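Local coordinates for glucan-binding protein C, GbpC (Streptococcus mutans UA159, PDB 5UQZ), which binds glucan and probably mediates both sucrose-dependent and sucrose-independent adherence of the bacterium, here as the calcium-bearing central part of a longer wall-anchored protein, at residues S223-H227 with G283-V287; G273-N277 with T297-G301. All blocks are in the same frame, centred on the assembly; numbering follows the deposited sequence.

In the fold
The long N-terminal helix 3-51 leads into the beta-supersandwich, and all four segments belong to the later half of the chain. Residues 223-227 join strand 219-222 to strand 227-230; the other three segments lie in the long loop between strands 260-263 and 303-306. Contact 2 closes this loop upon itself, 273-277 against 297-301, while contact 1 carries its middle, 283-287, back to the calcium loop. The two contacts therefore cross along the chain instead of nesting. Their centres are about 8 Å apart, and the backbone pairs Leu-225 with Gly-301 and Trp-284 with Asn-277 join them, linking helix 3-51 through the long loop to the metal site.

Contact 1 (S223-H227 with G283-V287); sequences SSLNH and GWDAV. With CA (calcium ion), chain B.
Ser-224 and Asp-285 are the nearest backbone pair, CA to CA 6.3 Å, the first in an irregular loop whose Leu-225 centres an inverse gamma turn, the second at the third position of a type I turn from Gly-283 to Ala-286. This is a calcium site of the beta-supersandwich domain, between strands 219-222 and 227-230. Ser-224 grips the ion twice, through its carbonyl O and through OG at 2.5 Å, and Asn-226 adds OD1 at 2.3 Å; Glu-237 of strand 233-240 and four waters complete the shell. Second-shell Asp-285 has its CG anti to the backbone N (chi1 -164°), which extends the carboxylate toward both ligands. Ser-224 OG donates to Asp-285 OD1 (2.7 Å) on the syn side, close to the carboxylate plane; this OG thus binds both calcium and the carboxylate. Asn-226 ND2 reaches Asp-285 OD2 at 2.9 Å from above that plane, while OD2 lies nearly in the amide plane of Asn-226; Gln-268 also holds this ND2. With OD1 on calcium and ND2 bonded, the amide is fixed in its rotation. Trp-284 brings the six-membered end of its indole to Asn-226, CH2 lying 3.7 Å from ND2. Metal-bound water 1 donates to Asp-285 OD2 at 2.7 Å.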
loop_
_atom_site.group_PDB
_atom_site.type_symbol
_atom_site.label_atom_id
_atom_site.label_comp_id
_atom_site.label_asym_id
_atom_site.label_seq_id
_atom_site.Cartn_x
_atom_site.Cartn_y
_atom_site.Cartn_z
ATOM N N SER A 223 4.835 1.676 1.828
ATOM C CA SER A 223 3.558 2.229 2.231
ATOM C C SER A 223 2.530 1.132 2.478
ATOM O O SER A 223 2.745 -0.049 2.192
ATOM C CB SER A 223 3.050 3.154 1.136
ATOM O OG SER A 223 3.974 4.215 0.908
ATOM N N SER A 224 1.388 1.544 3.040
ATOM C CA SER A 224 0.225 0.675 3.102
ATOM C C SER A 224 0.521 -0.621 3.881
ATOM O O SER A 224 0.151 -1.722 3.492
ATOM C CB SER A 224 -0.289 0.380 1.695
ATOM O OG SER A 224 -1.514 -0.323 1.715
ATOM N N LEU A 225 1.127 -0.470 5.073
ATOM C CA LEU A 225 1.370 -1.627 5.941
ATOM C C LEU A 225 0.212 -1.714 6.928
ATOM O O LEU A 225 0.313 -1.317 8.106
ATOM C CB LEU A 225 2.731 -1.544 6.612
ATOM C CG LEU A 225 3.927 -1.557 5.632
ATOM C CD1 LEU A 225 5.220 -1.449 6.399
ATOM C CD2 LEU A 225 3.940 -2.770 4.724
ATOM N N ASN A 226 -0.882 -2.293 6.455
ATOM C CA ASN A 226 -2.099 -2.333 7.263
ATOM C C ASN A 226 -1.993 -3.318 8.419
ATOM O O ASN A 226 -1.452 -4.409 8.248
ATOM C CB ASN A 226 -3.298 -2.796 6.405
ATOM C CG ASN A 226 -3.491 -1.958 5.176
ATOM O OD1 ASN A 226 -2.673 -2.031 4.263
ATOM N ND2 ASN A 226 -4.520 -1.121 5.152
ATOM N N HIS A 227 -2.576 -2.927 9.552
ATOM C CA HIS A 227 -2.814 -3.844 10.648
ATOM C C HIS A 227 -4.261 -3.613 11.061
ATOM O O HIS A 227 -4.615 -2.538 11.568
ATOM C CB HIS A 227 -1.863 -3.532 11.808
ATOM C CG HIS A 227 -2.010 -4.463 12.983
ATOM N ND1 HIS A 227 -1.113 -4.478 14.034
ATOM C CD2 HIS A 227 -2.938 -5.418 13.265
ATOM C CE1 HIS A 227 -1.474 -5.407 14.900
ATOM N NE2 HIS A 227 -2.580 -5.984 14.462
ATOM N N GLY A 283 -10.380 7.243 3.324
ATOM C CA GLY A 283 -9.488 6.635 4.279
ATOM C C GLY A 283 -8.038 6.836 3.905
ATOM O O GLY A 283 -7.693 7.121 2.745
ATOM N N TRP A 284 -7.165 6.637 4.895
ATOM C CA TRP A 284 -5.739 6.881 4.651
ATOM C C TRP A 284 -5.154 5.939 3.605
ATOM O O TRP A 284 -4.119 6.267 3.012
ATOM C CB TRP A 284 -4.930 6.839 5.959
ATOM C CG TRP A 284 -4.856 5.515 6.655
ATOM C CD1 TRP A 284 -5.551 5.148 7.764
ATOM C CD2 TRP A 284 -3.997 4.385 6.313
ATOM N NE1 TRP A 284 -5.227 3.844 8.116
ATOM C CE2 TRP A 284 -4.267 3.376 7.246
ATOM C CE3 TRP A 284 -3.028 4.145 5.321
ATOM C CZ2 TRP A 284 -3.632 2.146 7.199
ATOM C CZ3 TRP A 284 -2.411 2.944 5.276
ATOM C CH2 TRP A 284 -2.702 1.934 6.202
ATOM N N ASP A 285 -5.773 4.772 3.381
ATOM C CA ASP A 285 -5.222 3.744 2.505
ATOM C C ASP A 285 -5.894 3.744 1.154
ATOM O O ASP A 285 -5.665 2.825 0.370
ATOM C CB ASP A 285 -5.354 2.372 3.182
ATOM C CG ASP A 285 -4.480 1.306 2.532
ATOM O OD1 ASP A 285 -3.366 1.593 2.060
ATOM O OD2 ASP A 285 -4.931 0.127 2.527
ATOM N N ALA A 286 -6.675 4.769 0.840
ATOM C CA ALA A 286 -7.353 4.786 -0.450
ATOM C C ALA A 286 -6.329 4.918 -1.561
ATOM O O ALA A 286 -5.389 5.710 -1.461
ATOM C CB ALA A 286 -8.315 5.978 -0.516
ATOM N N VAL A 287 -6.546 4.184 -2.645
ATOM C CA VAL A 287 -5.597 4.186 -3.753
ATOM C C VAL A 287 -6.357 4.239 -5.067
ATOM O O VAL A 287 -7.504 3.789 -5.169
ATOM C CB VAL A 287 -4.614 2.980 -3.718
ATOM C CG1 VAL A 287 -3.786 2.985 -2.426
ATOM C CG2 VAL A 287 -5.358 1.650 -3.879
HETATM CA CA CA B . -1.622 -2.710 2.285
HETATM O O HOH W 1 -3.763 -1.942 1.347
HETATM O O HOH W 2 -3.542 -4.396 2.501
HETATM O O HOH W 3 -2.351 -3.809 0.189
HETATM O O HOH W 4 0.345 -3.105 1.013
#

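Contact 2 (G273-N277 with T297-G301); sequences GATFN and TAYYG
Phe-276 stands on the ring of Tyr-300 in a T-shaped (edge-to-face) stack: the phenylalanine presents its edge to the tyrosine face, with centroids 5.1 Å apart and planes at 77°. The foremost atom is Phe-276 CD2, 3.5 Å from Tyr-300 CG, so the edge comes down near the root of the ring. With chi1 at 176°, the Tyr-300 ring swings away from its own backbone N, carrying the phenol from the 3-10 segment that includes 298-300 out to Ala-274 and Thr-275. There its OH accepts the backbone N-H of Thr-275 in a nearly straight bond, 2.9 Å from N to OH at 170°, while Ala-274 CB lies by the ring's edge. The Phe-276 ring is held between two methyls on opposite faces: Thr-275 CG2 from its own segment, and Thr-297 CG2, which makes a CH-pi contact 3.9 Å from the centroid. Tyr-299 crosses the phenylalanine at about a right angle, its OH 3.6 Å from Phe-276 CZ. The backbone N of Phe-276 is buried here without a partner. This aromatic cluster joins two limbs of the long loop between strands 260-263 and 303-306. Trp-284 packs edge-to-face with Tyr-300, and helix 3-51 covers Thr-275, Phe-276 and Thr-297 through Glu-34, Ala-37 and Gln-38.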
loop_
_atom_site.group_PDB
_atom_site.type_symbol
_atom_site.label_atom_id
_atom_site.label_comp_id
_atom_site.label_asym_id
_atom_site.label_seq_id
_atom_site.Cartn_x
_atom_site.Cartn_y
_atom_site.Cartn_z
ATOM N N GLY A 273 -8.722 2.271 17.984
ATOM C CA GLY A 273 -7.644 3.102 18.455
ATOM C C GLY A 273 -6.823 3.787 17.378
ATOM O O GLY A 273 -5.952 4.588 17.714
ATOM N N ALA A 274 -7.061 3.492 16.100
ATOM C CA ALA A 274 -6.275 4.149 15.060
ATOM C C ALA A 274 -6.588 5.642 15.028
ATOM O O ALA A 274 -7.679 6.100 15.387
ATOM C CB ALA A 274 -6.644 3.563 13.704
ATOM N N THR A 275 -5.614 6.417 14.548
ATOM C CA THR A 275 -5.812 7.869 14.441
ATOM C C THR A 275 -6.693 8.246 13.266
ATOM O O THR A 275 -7.433 9.242 13.338
ATOM C CB THR A 275 -4.453 8.549 14.329
ATOM O OG1 THR A 275 -3.655 8.156 15.452
ATOM C CG2 THR A 275 -4.576 10.081 14.231
ATOM N N PHE A 276 -6.607 7.486 12.191
ATOM C CA PHE A 276 -7.367 7.710 10.976
ATOM C C PHE A 276 -7.993 6.389 10.580
ATOM O O PHE A 276 -7.382 5.334 10.783
ATOM C CB PHE A 276 -6.451 8.184 9.828
ATOM C CG PHE A 276 -5.628 9.382 10.185
ATOM C CD1 PHE A 276 -6.150 10.675 10.139
ATOM C CD2 PHE A 276 -4.307 9.242 10.537
ATOM C CE1 PHE A 276 -5.346 11.788 10.477
ATOM C CE2 PHE A 276 -3.514 10.334 10.881
ATOM C CZ PHE A 276 -4.018 11.612 10.843
ATOM N N ASN A 277 -9.171 6.431 9.955
ATOM C CA ASN A 277 -9.704 5.220 9.333
ATOM C C ASN A 277 -8.993 4.963 8.015
ATOM O O ASN A 277 -8.756 5.884 7.231
ATOM C CB ASN A 277 -11.195 5.381 9.066
ATOM C CG ASN A 277 -12.007 5.310 10.342
ATOM O OD1 ASN A 277 -11.800 4.414 11.173
ATOM N ND2 ASN A 277 -12.944 6.240 10.506
ATOM N N THR A 297 -3.187 11.544 4.186
ATOM C CA THR A 297 -2.841 10.820 5.398
ATOM C C THR A 297 -2.195 9.451 5.112
ATOM O O THR A 297 -2.009 8.690 6.062
ATOM C CB THR A 297 -4.091 10.643 6.265
ATOM O OG1 THR A 297 -5.105 10.117 5.398
ATOM C CG2 THR A 297 -4.542 11.985 6.893
ATOM N N ALA A 298 -1.803 9.161 3.863
ATOM C CA ALA A 298 -1.168 7.876 3.564
ATOM C C ALA A 298 0.063 7.622 4.444
ATOM O O ALA A 298 0.370 6.464 4.761
ATOM C CB ALA A 298 -0.813 7.806 2.092
ATOM N N TYR A 299 0.770 8.676 4.863
ATOM C CA TYR A 299 1.959 8.516 5.695
ATOM C C TYR A 299 1.661 7.709 6.943
ATOM O O TYR A 299 2.552 7.054 7.493
ATOM C CB TYR A 299 2.550 9.897 6.091
ATOM C CG TYR A 299 1.769 10.564 7.199
ATOM C CD1 TYR A 299 0.643 11.353 6.938
ATOM C CD2 TYR A 299 2.111 10.341 8.531
ATOM C CE1 TYR A 299 -0.111 11.927 7.955
ATOM C CE2 TYR A 299 1.366 10.895 9.559
ATOM C CZ TYR A 299 0.246 11.687 9.260
ATOM O OH TYR A 299 -0.519 12.245 10.228
ATOM N N TYR A 300 0.403 7.743 7.404
ATOM C CA TYR A 300 0.103 7.124 8.680
ATOM C C TYR A 300 0.336 5.622 8.651
ATOM O O TYR A 300 0.586 5.026 9.707
ATOM C CB TYR A 300 -1.341 7.435 9.054
ATOM C CG TYR A 300 -1.822 6.785 10.305
ATOM C CD1 TYR A 300 -1.295 7.130 11.570
ATOM C CD2 TYR A 300 -2.848 5.845 10.257
ATOM C CE1 TYR A 300 -1.741 6.496 12.720
ATOM C CE2 TYR A 300 -3.325 5.246 11.411
ATOM C CZ TYR A 300 -2.775 5.572 12.632
ATOM O OH TYR A 300 -3.246 4.952 13.784
ATOM N N GLY A 301 0.198 4.994 7.487
ATOM C CA GLY A 301 0.403 3.567 7.374
ATOM C C GLY A 301 1.713 3.204 6.701
ATOM O O GLY A 301 1.854 2.061 6.246
#